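Local structure of Ufm1-specific protease (Caenorhabditis elegans, 5EJJ) at residues A[131-139]-A[264-272]; A[460-471]-A[547-558]. The protein cleaves the peptide bond after the C-terminal glycine of the ubiquitin-like modifier Ufm1, as a thiol protease, and is needed to localise certain odorant receptors to olfactory cilia. One frame throughout, in Å; residues are numbered along the deposited sequence.

The two contacts follow one another along the chain, contact 1 closing before contact 2 opens, and share no sheet or helix. Contact 1 packs strand 127-139, from a mixed five-stranded sheet, against helix 253-280, whose segment 264-272 falls in the region matching the N-terminal family of Ufm1-specific protease 2. Contact 2 pairs strands 462-467 and 552-557 in the antiparallel sheet of the C78 peptidase region. They lie on opposite sides of the chain's centre, with their own centres about 52 Å apart and nearest atoms about 29 Å apart. Contact 1 is thus a buried strand-helix interface away from the annotated sites, while contact 2 belongs to the region that carries the probable active-site residues C396, D520 and H522.

Contact 1. Residues A[131-139]-A[264-272]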
loop_
_atom_site.group_PDB
_atom_site.type_symbol
_atom_site.label_atom_id
_atom_site.label_comp_id
_atom_site.label_asym_id
_atom_site.label_seq_id
_atom_site.Cartn_x
_atom_site.Cartn_y
_atom_site.Cartn_z
ATOM N N SER A 131 2.978 -8.941 14.854
ATOM C CA SER A 131 2.978 -8.823 16.310
ATOM C C SER A 131 3.622 -7.507 16.726
ATOM O O SER A 131 4.403 -6.948 15.968
ATOM C CB SER A 131 3.691 -10.011 16.957
ATOM O OG SER A 131 5.055 -10.054 16.588
ATOM N N ARG A 132 3.248 -6.984 17.898
ATOM C CA ARG A 132 3.945 -5.841 18.487
ATOM C C ARG A 132 5.120 -6.373 19.256
ATOM O O ARG A 132 5.030 -7.391 19.960
ATOM C CB ARG A 132 3.080 -5.100 19.473
ATOM C CG ARG A 132 2.310 -4.001 18.895
ATOM C CD ARG A 132 2.021 -2.942 19.947
ATOM N NE ARG A 132 2.352 -1.635 19.390
ATOM C CZ ARG A 132 2.351 -0.509 20.081
ATOM N NH1 ARG A 132 2.016 -0.547 21.374
ATOM N NH2 ARG A 132 2.691 0.642 19.478
ATOM N N VAL A 133 6.238 -5.686 19.119
ATOM C CA VAL A 133 7.449 -6.096 19.790
ATOM C C VAL A 133 8.111 -4.842 20.304
ATOM O O VAL A 133 8.097 -3.820 19.621
ATOM C CB VAL A 133 8.400 -6.760 18.823
ATOM C CG1 VAL A 133 9.624 -7.132 19.554
ATOM C CG2 VAL A 133 7.766 -7.991 18.203
ATOM N N GLY A 134 8.666 -4.894 21.508
ATOM C CA GLY A 134 9.340 -3.731 22.057
ATOM C C GLY A 134 10.729 -4.090 22.514
ATOM O O GLY A 134 10.994 -5.243 22.846
ATOM N N TYR A 135 11.631 -3.124 22.521
ATOM C CA TYR A 135 12.936 -3.375 23.121
ATOM C C TYR A 135 13.547 -2.097 23.648
ATOM O O TYR A 135 13.061 -1.005 23.365
ATOM C CB TYR A 135 13.887 -4.106 22.165
ATOM C CG TYR A 135 13.919 -3.531 20.775
ATOM C CD1 TYR A 135 13.013 -3.950 19.809
ATOM C CD2 TYR A 135 14.859 -2.572 20.418
ATOM C CE1 TYR A 135 13.041 -3.427 18.548
ATOM C CE2 TYR A 135 14.893 -2.051 19.146
ATOM C CZ TYR A 135 13.975 -2.480 18.223
ATOM O OH TYR A 135 13.995 -1.969 16.955
ATOM N N GLU A 136 14.597 -2.237 24.441
ATOM C CA GLU A 136 15.234 -1.083 25.040
ATOM C C GLU A 136 16.737 -1.060 24.752
ATOM O O GLU A 136 17.405 -2.091 24.769
ATOM C CB GLU A 136 14.947 -1.079 26.529
ATOM C CG GLU A 136 15.595 0.033 27.303
ATOM C CD GLU A 136 15.293 -0.080 28.783
ATOM O OE1 GLU A 136 15.464 -1.202 29.335
ATOM O OE2 GLU A 136 14.867 0.939 29.381
ATOM N N TRP A 137 17.248 0.131 24.459
ATOM C CA TRP A 137 18.628 0.316 24.010
ATOM C C TRP A 137 19.290 1.414 24.791
ATOM O O TRP A 137 18.723 2.500 24.935
ATOM C CB TRP A 137 18.657 0.741 22.551
ATOM C CG TRP A 137 18.592 -0.371 21.634
ATOM C CD1 TRP A 137 18.488 -1.678 21.966
ATOM C CD2 TRP A 137 18.633 -0.305 20.207
ATOM N NE1 TRP A 137 18.461 -2.451 20.832
ATOM C CE2 TRP A 137 18.552 -1.638 19.730
ATOM C CE3 TRP A 137 18.732 0.740 19.286
ATOM C CZ2 TRP A 137 18.577 -1.967 18.359
ATOM C CZ3 TRP A 137 18.763 0.414 17.916
ATOM C CH2 TRP A 137 18.686 -0.936 17.471
ATOM N N SER A 138 20.498 1.144 25.275
ATOM C CA SER A 138 21.243 2.137 26.028
ATOM C C SER A 138 22.436 2.660 25.246
ATOM O O SER A 138 23.276 1.886 24.777
ATOM C CB SER A 138 21.675 1.565 27.366
ATOM O OG SER A 138 20.680 1.822 28.337
ATOM N N LEU A 139 22.492 3.985 25.103
ATOM C CA LEU A 139 23.574 4.649 24.376
ATOM C C LEU A 139 24.453 5.556 25.263
ATOM O O LEU A 139 24.023 6.632 25.697
ATOM C CB LEU A 139 22.994 5.448 23.213
ATOM C CG LEU A 139 22.080 4.653 22.273
ATOM C CD1 LEU A 139 21.856 5.431 20.985
ATOM C CD2 LEU A 139 22.661 3.283 21.969
ATOM N N PHE A 264 11.908 -9.847 12.486
ATOM C CA PHE A 264 12.265 -9.076 13.668
ATOM C C PHE A 264 13.669 -8.458 13.591
ATOM O O PHE A 264 13.872 -7.313 14.016
ATOM C CB PHE A 264 12.157 -9.925 14.939
ATOM C CG PHE A 264 12.678 -9.229 16.142
ATOM C CD1 PHE A 264 13.927 -9.515 16.629
ATOM C CD2 PHE A 264 11.948 -8.216 16.737
ATOM C CE1 PHE A 264 14.430 -8.831 17.732
ATOM C CE2 PHE A 264 12.449 -7.521 17.832
ATOM C CZ PHE A 264 13.684 -7.832 18.337
ATOM N N ASN A 265 14.638 -9.209 13.067
ATOM C CA ASN A 265 15.982 -8.676 12.960
ATOM C C ASN A 265 16.086 -7.519 11.965
ATOM O O ASN A 265 16.836 -6.577 12.199
ATOM C CB ASN A 265 17.011 -9.763 12.660
ATOM C CG ASN A 265 17.100 -10.823 13.762
ATOM O OD1 ASN A 265 16.594 -10.646 14.875
ATOM N ND2 ASN A 265 17.753 -11.934 13.449
ATOM N N ARG A 266 15.309 -7.558 10.881
ATOM C CA ARG A 266 15.367 -6.499 9.875
ATOM C C ARG A 266 14.796 -5.200 10.411
ATOM O O ARG A 266 15.313 -4.119 10.143
ATOM C CB ARG A 266 14.623 -6.918 8.614
ATOM C CG ARG A 266 15.281 -8.063 7.884
ATOM C CD ARG A 266 14.732 -8.254 6.520
ATOM N NE ARG A 266 15.447 -9.301 5.811
ATOM C CZ ARG A 266 15.057 -9.814 4.647
ATOM N NH1 ARG A 266 13.957 -9.386 4.053
ATOM N NH2 ARG A 266 15.760 -10.760 4.071
ATOM N N ARG A 267 13.716 -5.302 11.166
ATOM C CA ARG A 267 13.143 -4.124 11.789
ATOM C C ARG A 267 14.109 -3.472 12.771
ATOM O O ARG A 267 14.131 -2.254 12.891
ATOM C CB ARG A 267 11.870 -4.501 12.532
ATOM C CG ARG A 267 10.689 -4.760 11.672
ATOM C CD ARG A 267 9.946 -3.477 11.432
ATOM N NE ARG A 267 8.796 -3.713 10.572
ATOM C CZ ARG A 267 8.014 -2.760 10.085
ATOM N NH1 ARG A 267 8.254 -1.481 10.363
ATOM N NH2 ARG A 267 6.994 -3.096 9.304
ATOM N N ALA A 268 14.874 -4.281 13.506
ATOM C CA ALA A 268 15.853 -3.724 14.440
ATOM C C ALA A 268 16.963 -3.016 13.663
ATOM O O ALA A 268 17.271 -1.867 13.942
ATOM C CB ALA A 268 16.420 -4.781 15.338
ATOM N N ASN A 269 17.534 -3.692 12.672
ATOM C CA ASN A 269 18.533 -3.081 11.818
ATOM C C ASN A 269 18.035 -1.795 11.162
ATOM O O ASN A 269 18.779 -0.834 11.018
ATOM C CB ASN A 269 18.975 -4.068 10.746
ATOM C CG ASN A 269 19.620 -5.323 11.333
ATOM O OD1 ASN A 269 20.152 -5.310 12.452
ATOM N ND2 ASN A 269 19.579 -6.421 10.572
ATOM N N ASN A 270 16.769 -1.781 10.767
ATOM C CA ASN A 270 16.175 -0.604 10.169
ATOM C C ASN A 270 16.114 0.546 11.151
ATOM O O ASN A 270 16.391 1.674 10.779
ATOM C CB ASN A 270 14.772 -0.905 9.655
ATOM C CG ASN A 270 14.365 0.005 8.499
ATOM O OD1 ASN A 270 13.753 1.064 8.696
ATOM N ND2 ASN A 270 14.722 -0.398 7.279
ATOM N N THR A 271 15.743 0.255 12.400
ATOM C CA THR A 271 15.675 1.258 13.476
ATOM C C THR A 271 17.063 1.790 13.764
ATOM O O THR A 271 17.267 2.987 13.959
ATOM C CB THR A 271 15.164 0.637 14.781
ATOM O OG1 THR A 271 13.824 0.160 14.596
ATOM C CG2 THR A 271 15.201 1.658 15.921
ATOM N N MET A 272 18.010 0.861 13.793
ATOM C CA MET A 272 19.410 1.160 14.000
ATOM C C MET A 272 19.868 2.153 12.945
ATOM O O MET A 272 20.398 3.218 13.262
ATOM C CB MET A 272 20.210 -0.136 13.906
ATOM C CG MET A 272 21.724 0.019 14.052
ATOM S SD MET A 272 22.715 -0.293 12.561
ATOM C CE MET A 272 23.110 1.393 12.110
#
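V133, Y135 and W137 lie against F264, A268, T271 and M272 in an alpha/beta packing: one face of strand 131-139 rests on helix 264-272. The short axes come within 11.0 Å at an angle of 49°, and every second strand residue, V133, Y135 and W137, comes nearest to F264, A268 and M272, about one helical turn apart. V133 CG1 meets F264 at CE2, the two side chains crossing at a slant; F162 meets the F264 ring edge-to-face. Y135 is the central bump; with chi1 at 46°, CG sits between the backbone N and the carbonyl carbon, and the phenol reaches down to the hollow between A268 and T271. There its OH lies 3.6 Å from A268 CA and, near the ring plane, 3.2 Å from T271 OG1, which donates to R267 O at 3.0 Å. A valine at T271 would probably cost R267 O its side-chain donor and deprive the Y135 hydroxyl of its polar neighbour. W137 CH2 sits against A268 O and, at 4.0 Å, M272 CB, further along the helix; Y135 CE2 lies 3.6 Å above the indole plane, offset toward its rim. T271 N and OG1 reach R267 O from opposite faces of its carbonyl plane.

Contact 2. Residues A[460-471]-A[547-558]; sequences LECRFIATNSGA and SKDHFYNMVLPQ
I465 holds CG2 anti to its backbone N and CG1 anti to the carbonyl carbon (chi1 -82°), which sends its two branches to different neighbours across the strands. CG2 meets the methyl of M554, whose chain bends at chi3 (-55°) to bring CE to 3.4 Å from I465 CG2; the other branch extends until I465 CD1 lies 3.8 Å from L556 CD2. On this face, which also carries R463, T467 and Y552, M554 and L556 continue onto V491 of strand 491-494. Q558 is bent at chi2, carrying its amide across the aliphatic part of R463, with OE1 3.4 Å from R463 CD. Q558 NE2 donates a hydrogen bond to L556 O at 2.7 Å, and R463 N reaches that same oxygen from the opposite face of the carbonyl plane.

The backbones form an antiparallel pair in the sheet of this papain-like (clan CA) protease domain, their N-to-C directions 153° apart, with R463-L556 and I465-M554 as hydrogen-bonded pairs and F464-V555 as a non-hydrogen-bonded one. I465 N donates to M554 O, and the return bond from M554 N is weak. Strand 552-557 also pairs with strand 491-494. On the other face, C462 SG packs on V555 CG2, C462 and F464 touch S451 of helix 447-457, and P557 touches helix 396-409, which begins at C396, the inferred active-site cysteine. The Y552 side chain is about 10 Å from that of H522, inferred to be in the active site. Beyond the strands, S469 OG donates to K548 O (2.6 Å) and accepts from A471 N in an ST turn. G470 CA packs 3.8 Å from Y552 CE2, and the Y552 hydroxyl accepts a hydrogen bond from S547 N.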
loop_
_atom_site.group_PDB
_atom_site.type_symbol
_atom_site.label_atom_id
_atom_site.label_comp_id
_atom_site.label_asym_id
_atom_site.label_seq_id
_atom_site.Cartn_x
_atom_site.Cartn_y
_atom_site.Cartn_z
ATOM N N LEU A 460 -9.767 22.304 -1.256
ATOM C CA LEU A 460 -9.780 21.308 -2.310
ATOM C C LEU A 460 -10.638 21.745 -3.493
ATOM O O LEU A 460 -11.835 22.015 -3.352
ATOM C CB LEU A 460 -10.274 19.983 -1.736
ATOM C CG LEU A 460 -9.901 18.698 -2.461
ATOM C CD1 LEU A 460 -8.423 18.720 -2.799
ATOM C CD2 LEU A 460 -10.258 17.515 -1.565
ATOM N N GLU A 461 -10.009 21.802 -4.658
ATOM C CA GLU A 461 -10.676 22.243 -5.869
ATOM C C GLU A 461 -11.350 21.085 -6.630
ATOM O O GLU A 461 -10.781 20.006 -6.752
ATOM C CB GLU A 461 -9.670 22.961 -6.769
ATOM C CG GLU A 461 -10.298 23.612 -7.987
ATOM C CD GLU A 461 -9.312 23.799 -9.119
ATOM O OE1 GLU A 461 -8.116 24.042 -8.824
ATOM O OE2 GLU A 461 -9.737 23.692 -10.297
ATOM N N CYS A 462 -12.562 21.312 -7.140
ATOM C CA CYS A 462 -13.239 20.310 -7.967
ATOM C C CYS A 462 -13.409 20.738 -9.414
ATOM O O CYS A 462 -13.267 21.915 -9.763
ATOM C CB CYS A 462 -14.617 19.970 -7.416
ATOM S SG CYS A 462 -14.599 19.300 -5.769
ATOM N N ARG A 463 -13.707 19.747 -10.250
ATOM C CA ARG A 463 -14.182 19.973 -11.606
ATOM C C ARG A 463 -15.607 19.428 -11.729
ATOM O O ARG A 463 -15.980 18.455 -11.061
ATOM C CB ARG A 463 -13.238 19.363 -12.635
ATOM C CG ARG A 463 -12.012 20.234 -12.854
ATOM C CD ARG A 463 -11.033 19.636 -13.863
ATOM N NE ARG A 463 -11.684 19.221 -15.105
ATOM C CZ ARG A 463 -11.042 19.042 -16.255
ATOM N NH1 ARG A 463 -9.733 19.256 -16.320
ATOM N NH2 ARG A 463 -11.706 18.660 -17.339
ATOM N N PHE A 464 -16.418 20.084 -12.557
ATOM C CA PHE A 464 -17.832 19.744 -12.627
ATOM C C PHE A 464 -18.209 19.202 -14.005
ATOM O O PHE A 464 -17.677 19.642 -15.028
ATOM C CB PHE A 464 -18.695 20.962 -12.273
ATOM C CG PHE A 464 -18.337 21.610 -10.962
ATOM C CD1 PHE A 464 -19.072 21.345 -9.817
ATOM C CD2 PHE A 464 -17.271 22.497 -10.881
ATOM C CE1 PHE A 464 -18.750 21.946 -8.617
ATOM C CE2 PHE A 464 -16.933 23.095 -9.680
ATOM C CZ PHE A 464 -17.674 22.824 -8.549
ATOM N N ILE A 465 -19.120 18.235 -14.011
ATOM C CA ILE A 465 -19.671 17.689 -15.245
ATOM C C ILE A 465 -21.197 17.673 -15.142
ATOM O O ILE A 465 -21.772 16.928 -14.342
ATOM C CB ILE A 465 -19.132 16.271 -15.528
ATOM C CG1 ILE A 465 -17.758 16.336 -16.188
ATOM C CG2 ILE A 465 -20.057 15.501 -16.438
ATOM C CD1 ILE A 465 -17.206 14.960 -16.498
ATOM N N ALA A 466 -21.845 18.511 -15.948
ATOM C CA ALA A 466 -23.300 18.662 -15.896
ATOM C C ALA A 466 -24.039 18.109 -17.126
ATOM O O ALA A 466 -23.547 18.138 -18.259
ATOM C CB ALA A 466 -23.668 20.106 -15.639
ATOM N N THR A 467 -25.249 17.630 -16.886
ATOM C CA THR A 467 -25.916 16.753 -17.824
ATOM C C THR A 467 -27.423 17.032 -17.896
ATOM O O THR A 467 -28.055 17.259 -16.868
ATOM C CB THR A 467 -25.640 15.292 -17.390
ATOM O OG1 THR A 467 -24.393 14.849 -17.945
ATOM C CG2 THR A 467 -26.746 14.368 -17.814
ATOM N N ASN A 468 -27.989 17.019 -19.106
ATOM C CA ASN A 468 -29.435 17.221 -19.298
ATOM C C ASN A 468 -30.262 15.956 -19.082
ATOM O O ASN A 468 -31.400 16.034 -18.641
ATOM C CB ASN A 468 -29.759 17.811 -20.685
ATOM C CG ASN A 468 -29.209 19.231 -20.881
ATOM O OD1 ASN A 468 -29.341 19.819 -21.957
ATOM N ND2 ASN A 468 -28.582 19.777 -19.847
ATOM N N SER A 469 -29.689 14.796 -19.392
ATOM C CA SER A 469 -30.424 13.536 -19.311
ATOM C C SER A 469 -29.571 12.377 -18.809
ATOM O O SER A 469 -28.376 12.318 -19.076
ATOM C CB SER A 469 -31.013 13.172 -20.681
ATOM O OG SER A 469 -31.527 11.844 -20.698
ATOM N N GLY A 470 -30.203 11.431 -18.120
ATOM C CA GLY A 470 -29.518 10.229 -17.678
ATOM C C GLY A 470 -28.780 9.498 -18.785
ATOM O O GLY A 470 -27.761 8.856 -18.544
ATOM N N ALA A 471 -29.287 9.591 -20.008
ATOM C CA ALA A 471 -28.601 8.981 -21.135
ATOM C C ALA A 471 -27.754 10.011 -21.872
ATOM O O ALA A 471 -27.517 9.886 -23.068
ATOM C CB ALA A 471 -29.588 8.308 -22.072
ATOM N N SER A 547 -31.606 7.745 -14.812
ATOM C CA SER A 547 -32.930 8.188 -15.275
ATOM C C SER A 547 -32.827 9.193 -16.434
ATOM O O SER A 547 -32.212 10.256 -16.301
ATOM C CB SER A 547 -33.741 8.782 -14.110
ATOM O OG SER A 547 -35.097 9.032 -14.468
ATOM N N LYS A 548 -33.446 8.848 -17.562
ATOM C CA LYS A 548 -33.311 9.616 -18.795
ATOM C C LYS A 548 -34.142 10.893 -18.765
ATOM O O LYS A 548 -33.900 11.825 -19.540
ATOM C CB LYS A 548 -33.735 8.760 -19.995
ATOM C CG LYS A 548 -33.479 7.268 -19.822
ATOM C CD LYS A 548 -34.769 6.465 -19.965
ATOM C CE LYS A 548 -35.852 6.933 -18.987
ATOM N NZ LYS A 548 -35.474 6.744 -17.552
ATOM N N ASP A 549 -35.125 10.930 -17.871
ATOM C CA ASP A 549 -36.055 12.052 -17.796
ATOM C C ASP A 549 -35.409 13.243 -17.087
ATOM O O ASP A 549 -35.784 14.395 -17.309
ATOM C CB ASP A 549 -37.337 11.623 -17.066
ATOM C CG ASP A 549 -37.726 10.166 -17.352
ATOM O OD1 ASP A 549 -37.530 9.699 -18.498
ATOM O OD2 ASP A 549 -38.229 9.483 -16.426
ATOM N N HIS A 550 -34.411 12.947 -16.258
ATOM C CA HIS A 550 -33.837 13.911 -15.321
ATOM C C HIS A 550 -32.432 14.402 -15.667
ATOM O O HIS A 550 -31.788 13.872 -16.567
ATOM C CB HIS A 550 -33.791 13.282 -13.944
ATOM C CG HIS A 550 -35.138 13.000 -13.367
ATOM N ND1 HIS A 550 -35.716 11.750 -13.410
ATOM C CD2 HIS A 550 -36.018 13.806 -12.730
ATOM C CE1 HIS A 550 -36.899 11.798 -12.824
ATOM N NE2 HIS A 550 -37.105 13.033 -12.403
ATOM N N PHE A 551 -31.960 15.412 -14.934
ATOM C CA PHE A 551 -30.638 15.994 -15.182
ATOM C C PHE A 551 -29.663 15.616 -14.075
ATOM O O PHE A 551 -30.043 15.563 -12.915
ATOM C CB PHE A 551 -30.719 17.518 -15.375
ATOM C CG PHE A 551 -30.714 18.308 -14.100
ATOM C CD1 PHE A 551 -31.897 18.669 -13.490
ATOM C CD2 PHE A 551 -29.514 18.722 -13.524
ATOM C CE1 PHE A 551 -31.882 19.412 -12.310
ATOM C CE2 PHE A 551 -29.493 19.444 -12.340
ATOM C CZ PHE A 551 -30.672 19.805 -11.739
ATOM N N TYR A 552 -28.410 15.346 -14.430
ATOM C CA TYR A 552 -27.439 14.843 -13.454
ATOM C C TYR A 552 -26.228 15.766 -13.298
ATOM O O TYR A 552 -25.693 16.260 -14.291
ATOM C CB TYR A 552 -26.971 13.449 -13.855
ATOM C CG TYR A 552 -27.926 12.324 -13.511
ATOM C CD1 TYR A 552 -27.675 11.486 -12.443
ATOM C CD2 TYR A 552 -29.056 12.075 -14.272
ATOM C CE1 TYR A 552 -28.524 10.436 -12.128
ATOM C CE2 TYR A 552 -29.916 11.025 -13.956
ATOM C CZ TYR A 552 -29.641 10.217 -12.874
ATOM O OH TYR A 552 -30.465 9.172 -12.525
ATOM N N ASN A 553 -25.807 16.002 -12.052
ATOM C CA ASN A 553 -24.556 16.720 -11.780
ATOM C C ASN A 553 -23.428 15.790 -11.260
ATOM O O ASN A 553 -23.687 14.776 -10.605
ATOM C CB ASN A 553 -24.793 17.932 -10.857
ATOM C CG ASN A 553 -25.162 19.213 -11.633
ATOM O OD1 ASN A 553 -25.240 19.199 -12.861
ATOM N ND2 ASN A 553 -25.394 20.314 -10.913
ATOM N N MET A 554 -22.182 16.121 -11.591
ATOM C CA MET A 554 -21.033 15.276 -11.253
ATOM C C MET A 554 -19.888 16.106 -10.662
ATOM O O MET A 554 -19.425 17.092 -11.272
ATOM C CB MET A 554 -20.545 14.529 -12.499
ATOM C CG MET A 554 -20.675 13.017 -12.429
ATOM S SD MET A 554 -20.632 12.190 -14.051
ATOM C CE MET A 554 -21.943 13.055 -14.911
ATOM N N VAL A 555 -19.435 15.721 -9.471
ATOM C CA VAL A 555 -18.286 16.391 -8.858
ATOM C C VAL A 555 -17.055 15.481 -8.896
ATOM O O VAL A 555 -17.130 14.288 -8.570
ATOM C CB VAL A 555 -18.594 16.954 -7.436
ATOM C CG1 VAL A 555 -19.414 15.982 -6.625
ATOM C CG2 VAL A 555 -17.312 17.311 -6.703
ATOM N N LEU A 556 -15.945 16.076 -9.334
ATOM C CA LEU A 556 -14.725 15.387 -9.725
ATOM C C LEU A 556 -13.541 15.943 -8.951
ATOM O O LEU A 556 -12.869 16.870 -9.430
ATOM C CB LEU A 556 -14.469 15.622 -11.210
ATOM C CG LEU A 556 -14.993 14.576 -12.190
ATOM C CD1 LEU A 556 -16.453 14.310 -11.984
ATOM C CD2 LEU A 556 -14.733 15.016 -13.611
ATOM N N PRO A 557 -13.269 15.379 -7.758
ATOM C CA PRO A 557 -12.252 15.933 -6.857
ATOM C C PRO A 557 -10.853 15.950 -7.455
ATOM O O PRO A 557 -10.430 14.979 -8.090
ATOM C CB PRO A 557 -12.332 15.005 -5.648
ATOM C CG PRO A 557 -13.745 14.461 -5.684
ATOM C CD PRO A 557 -14.000 14.261 -7.138
ATOM N N GLN A 558 -10.150 17.061 -7.281
ATOM C CA GLN A 558 -8.793 17.180 -7.808
ATOM C C GLN A 558 -7.799 17.132 -6.656
ATOM O O GLN A 558 -7.904 17.898 -5.695
ATOM C CB GLN A 558 -8.597 18.492 -8.584
ATOM C CG GLN A 558 -9.707 18.856 -9.565
ATOM C CD GLN A 558 -9.685 18.019 -10.833
ATOM O OE1 GLN A 558 -8.856 18.233 -11.722
ATOM N NE2 GLN A 558 -10.604 17.065 -10.925
#